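Local coordinates for protein cysteine hydrolase (Vibrio cholerae, PDB 6V98) that is a type VI secretion system effector, probably a papain-like cysteine hydrolase that attacks the cell envelope of rival bacteria, at residues N67-K78 and M134-Y145. Sequence-based numbering, arbitrary orientation.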
# COMPACT_ATOMS: atom_id res chain seq x y z
N ASN A 67 -4.64 -17.77 7.75
CA ASN A 67 -6.07 -17.87 7.45
C ASN A 67 -6.51 -19.30 7.73
O ASN A 67 -6.26 -20.20 6.92
CB ASN A 67 -6.42 -17.48 6.02
CG ASN A 67 -7.92 -17.52 5.74
OD1 ASN A 67 -8.72 -17.98 6.57
ND2 ASN A 67 -8.32 -17.05 4.56
N PRO A 68 -7.20 -19.53 8.84
CA PRO A 68 -7.64 -20.90 9.17
C PRO A 68 -8.66 -21.47 8.19
O PRO A 68 -8.83 -22.69 8.16
CB PRO A 68 -8.25 -20.74 10.57
CG PRO A 68 -8.72 -19.31 10.59
CD PRO A 68 -7.67 -18.55 9.83
N LYS A 69 -9.34 -20.64 7.40
CA LYS A 69 -10.39 -21.12 6.51
C LYS A 69 -9.95 -21.23 5.06
O LYS A 69 -10.79 -21.36 4.17
CB LYS A 69 -11.63 -20.23 6.60
CG LYS A 69 -12.26 -20.18 7.97
CD LYS A 69 -13.25 -19.05 8.07
CE LYS A 69 -14.61 -19.55 8.51
NZ LYS A 69 -14.52 -20.84 9.26
N SER A 70 -8.65 -21.17 4.81
CA SER A 70 -8.13 -21.33 3.46
C SER A 70 -6.85 -22.13 3.52
O SER A 70 -6.00 -21.88 4.37
CB SER A 70 -7.84 -19.97 2.80
OG SER A 70 -7.09 -20.17 1.62
N ASP A 71 -6.72 -23.09 2.62
CA ASP A 71 -5.48 -23.83 2.49
C ASP A 71 -4.59 -23.30 1.38
O ASP A 71 -3.60 -23.94 1.02
CB ASP A 71 -5.77 -25.31 2.26
CG ASP A 71 -6.39 -25.54 0.91
OD1 ASP A 71 -7.44 -24.93 0.62
OD2 ASP A 71 -5.80 -26.32 0.13
N ILE A 72 -4.92 -22.14 0.82
CA ILE A 72 -4.15 -21.54 -0.26
C ILE A 72 -3.36 -20.37 0.32
O ILE A 72 -3.96 -19.45 0.89
CB ILE A 72 -5.06 -21.07 -1.40
CG1 ILE A 72 -5.86 -22.26 -1.96
CG2 ILE A 72 -4.23 -20.37 -2.47
CD1 ILE A 72 -7.06 -21.83 -2.80
N PRO A 73 -2.03 -20.37 0.21
CA PRO A 73 -1.23 -19.33 0.87
C PRO A 73 -1.52 -17.95 0.31
O PRO A 73 -1.87 -17.79 -0.86
CB PRO A 73 0.21 -19.75 0.58
CG PRO A 73 0.12 -21.22 0.25
CD PRO A 73 -1.19 -21.39 -0.45
N GLY A 74 -1.36 -16.95 1.17
CA GLY A 74 -1.55 -15.57 0.75
C GLY A 74 -2.95 -15.06 1.05
O GLY A 74 -3.93 -15.70 0.67
N ASN A 75 -3.05 -13.94 1.76
CA ASN A 75 -4.34 -13.37 2.11
C ASN A 75 -4.23 -11.86 2.15
O ASN A 75 -3.18 -11.31 2.49
CB ASN A 75 -4.85 -13.85 3.47
CG ASN A 75 -5.20 -15.32 3.48
OD1 ASN A 75 -6.28 -15.73 3.03
ND2 ASN A 75 -4.27 -16.15 3.96
N VAL A 76 -5.33 -11.20 1.82
CA VAL A 76 -5.44 -9.76 1.99
C VAL A 76 -5.80 -9.48 3.44
O VAL A 76 -6.60 -10.20 4.05
CB VAL A 76 -6.52 -9.19 1.06
CG1 VAL A 76 -6.69 -7.67 1.28
CG2 VAL A 76 -6.20 -9.51 -0.39
N ARG A 77 -5.23 -8.43 4.01
CA ARG A 77 -5.68 -8.00 5.32
C ARG A 77 -5.80 -6.49 5.35
O ARG A 77 -5.15 -5.77 4.59
CB ARG A 77 -4.77 -8.54 6.44
CG ARG A 77 -3.61 -7.70 6.82
CD ARG A 77 -2.93 -8.20 8.13
NE ARG A 77 -1.68 -7.49 8.33
CZ ARG A 77 -0.81 -7.72 9.31
NH1 ARG A 77 -1.03 -8.67 10.21
NH2 ARG A 77 0.30 -6.99 9.37
N LYS A 78 -6.69 -6.04 6.21
CA LYS A 78 -6.95 -4.63 6.44
C LYS A 78 -6.44 -4.32 7.84
O LYS A 78 -6.70 -5.09 8.77
CB LYS A 78 -8.44 -4.36 6.34
CG LYS A 78 -8.85 -2.98 6.73
CD LYS A 78 -10.37 -2.85 6.65
CE LYS A 78 -10.76 -1.39 6.71
NZ LYS A 78 -10.30 -0.78 7.99
N MET A 134 -10.47 -8.89 -0.57
CA MET A 134 -10.49 -9.54 0.73
C MET A 134 -11.56 -10.62 0.81
O MET A 134 -11.35 -11.66 1.45
CB MET A 134 -10.67 -8.52 1.85
CG MET A 134 -10.35 -9.12 3.22
SD MET A 134 -9.81 -7.87 4.38
CE MET A 134 -11.26 -6.82 4.36
N ASP A 135 -12.70 -10.41 0.14
CA ASP A 135 -13.75 -11.43 0.09
C ASP A 135 -13.28 -12.73 -0.56
O ASP A 135 -13.94 -13.76 -0.40
CB ASP A 135 -14.98 -10.92 -0.68
CG ASP A 135 -15.75 -9.86 0.09
OD1 ASP A 135 -15.51 -9.72 1.31
OD2 ASP A 135 -16.60 -9.18 -0.52
N LEU A 136 -12.17 -12.71 -1.28
CA LEU A 136 -11.64 -13.92 -1.91
C LEU A 136 -10.73 -14.73 -1.00
O LEU A 136 -10.23 -15.79 -1.43
CB LEU A 136 -10.88 -13.56 -3.18
CG LEU A 136 -11.72 -12.98 -4.32
CD1 LEU A 136 -10.80 -12.54 -5.46
CD2 LEU A 136 -12.74 -14.01 -4.80
N ASN A 137 -10.49 -14.29 0.23
CA ASN A 137 -9.48 -14.94 1.06
C ASN A 137 -9.77 -16.41 1.28
O ASN A 137 -8.84 -17.22 1.39
CB ASN A 137 -9.35 -14.23 2.41
CG ASN A 137 -8.40 -13.04 2.38
OD1 ASN A 137 -7.71 -12.80 1.40
ND2 ASN A 137 -8.33 -12.30 3.50
N ASN A 138 -11.05 -16.78 1.39
CA ASN A 138 -11.45 -18.17 1.60
C ASN A 138 -11.93 -18.85 0.33
O ASN A 138 -12.46 -19.96 0.40
CB ASN A 138 -12.56 -18.26 2.65
CG ASN A 138 -12.25 -17.50 3.92
OD1 ASN A 138 -11.10 -17.34 4.31
ND2 ASN A 138 -13.31 -17.04 4.60
N SER A 139 -11.76 -18.22 -0.81
CA SER A 139 -12.34 -18.80 -2.01
C SER A 139 -11.46 -19.93 -2.54
O SER A 139 -10.23 -19.80 -2.59
CB SER A 139 -12.52 -17.75 -3.11
OG SER A 139 -12.74 -18.38 -4.35
N PRO A 140 -12.07 -21.05 -2.94
CA PRO A 140 -11.33 -22.11 -3.63
C PRO A 140 -10.64 -21.66 -4.89
O PRO A 140 -9.74 -22.36 -5.36
CB PRO A 140 -12.43 -23.14 -3.96
CG PRO A 140 -13.49 -22.89 -2.97
CD PRO A 140 -13.49 -21.40 -2.73
N ASP A 141 -11.08 -20.55 -5.48
CA ASP A 141 -10.51 -20.01 -6.71
C ASP A 141 -9.46 -18.93 -6.45
O ASP A 141 -8.98 -18.30 -7.41
CB ASP A 141 -11.63 -19.44 -7.59
CG ASP A 141 -12.36 -20.53 -8.38
OD1 ASP A 141 -13.38 -20.23 -9.02
OD2 ASP A 141 -11.91 -21.69 -8.34
N LYS A 142 -9.09 -18.70 -5.19
CA LYS A 142 -8.07 -17.71 -4.86
C LYS A 142 -6.75 -18.05 -5.55
O LYS A 142 -6.31 -19.20 -5.52
CB LYS A 142 -7.88 -17.65 -3.34
CG LYS A 142 -6.92 -16.53 -2.89
CD LYS A 142 -6.87 -16.44 -1.36
CE LYS A 142 -6.23 -17.68 -0.73
NZ LYS A 142 -6.19 -17.55 0.78
N ILE A 143 -6.14 -17.06 -6.17
CA ILE A 143 -4.84 -17.27 -6.82
C ILE A 143 -3.77 -17.42 -5.75
O ILE A 143 -3.63 -16.52 -4.90
CB ILE A 143 -4.50 -16.10 -7.75
CG1 ILE A 143 -5.56 -15.94 -8.85
CG2 ILE A 143 -3.13 -16.33 -8.37
CD1 ILE A 143 -5.55 -17.09 -9.81
N PRO A 144 -2.97 -18.49 -5.78
CA PRO A 144 -1.99 -18.71 -4.70
C PRO A 144 -0.90 -17.66 -4.69
O PRO A 144 -0.49 -17.13 -5.73
CB PRO A 144 -1.41 -20.09 -5.02
CG PRO A 144 -2.35 -20.70 -6.03
CD PRO A 144 -2.95 -19.57 -6.78
N TYR A 145 -0.39 -17.39 -3.49
CA TYR A 145 0.77 -16.54 -3.31
C TYR A 145 1.95 -17.05 -4.13
O TYR A 145 2.21 -18.26 -4.18
CB TYR A 145 1.14 -16.49 -1.83
CG TYR A 145 2.32 -15.60 -1.55
CD1 TYR A 145 3.61 -16.13 -1.47
CD2 TYR A 145 2.16 -14.25 -1.40
CE1 TYR A 145 4.70 -15.32 -1.23
CE2 TYR A 145 3.23 -13.44 -1.16
CZ TYR A 145 4.50 -13.98 -1.08
OH TYR A 145 5.60 -13.17 -0.83
O HOH W 1 -11.90 -22.53 1.85
O HOH W 2 -9.06 -20.29 -0.20
O HOH W 3 -3.36 -15.93 -2.37
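Lys142 leaves its backbone with CG opposite the main-chain N and runs on extended until a single bend at chi3 (67°), which delivers NZ to the loop 70-74 and the start of strand 75-78. There the ammonium has five oxygen partners: Ser70 OG, the carbonyls of Ile72 and Gly74, and Asn75 OD1, each at 2.9 Å from NZ, and Asn137 O of its own loop, 2.7 Å from NZ and on a lone pair. If protonated, its three N-H bonds have to be shared among five acceptors. On the way, CE passes Ile72 CB, while Ile72 CG2 lies against the Pro144 ring.

Asn75 OD1 is gripped from both faces of its amide plane, by Lys142 NZ on one and Asn67 ND2 on the other. The second proton of Asn67 ND2 goes to Asn138 OD1 at 2.8 Å, in the plane of the Asn67 amide, which fixes that group's rotation.

Next along, the Asn137 amide stands nearly perpendicular to that of Asn75 (89°) and pairs with both main-chain polar atoms, N and O, of Val76: OD1 accepts from Val76 N at 2.9 Å, and ND2 donates to Val76 O at 2.8 Å. Strand 75-78 is outermost in the sheet, its other edge pairing with 57-63, so this amide serves Val76 as a neighbouring strand would. Met134, from helix 123-134, packs its CB on Val76 CG1. At the far end Tyr145 N bonds to Pro73 O.

A buried lysine ringed by neutral oxygens probably stays protonated, its charge probably offset by the dipoles of main-chain carbonyls, an amide and a hydroxyl, and its bonds tie the 134-145 loop to the sheet edge.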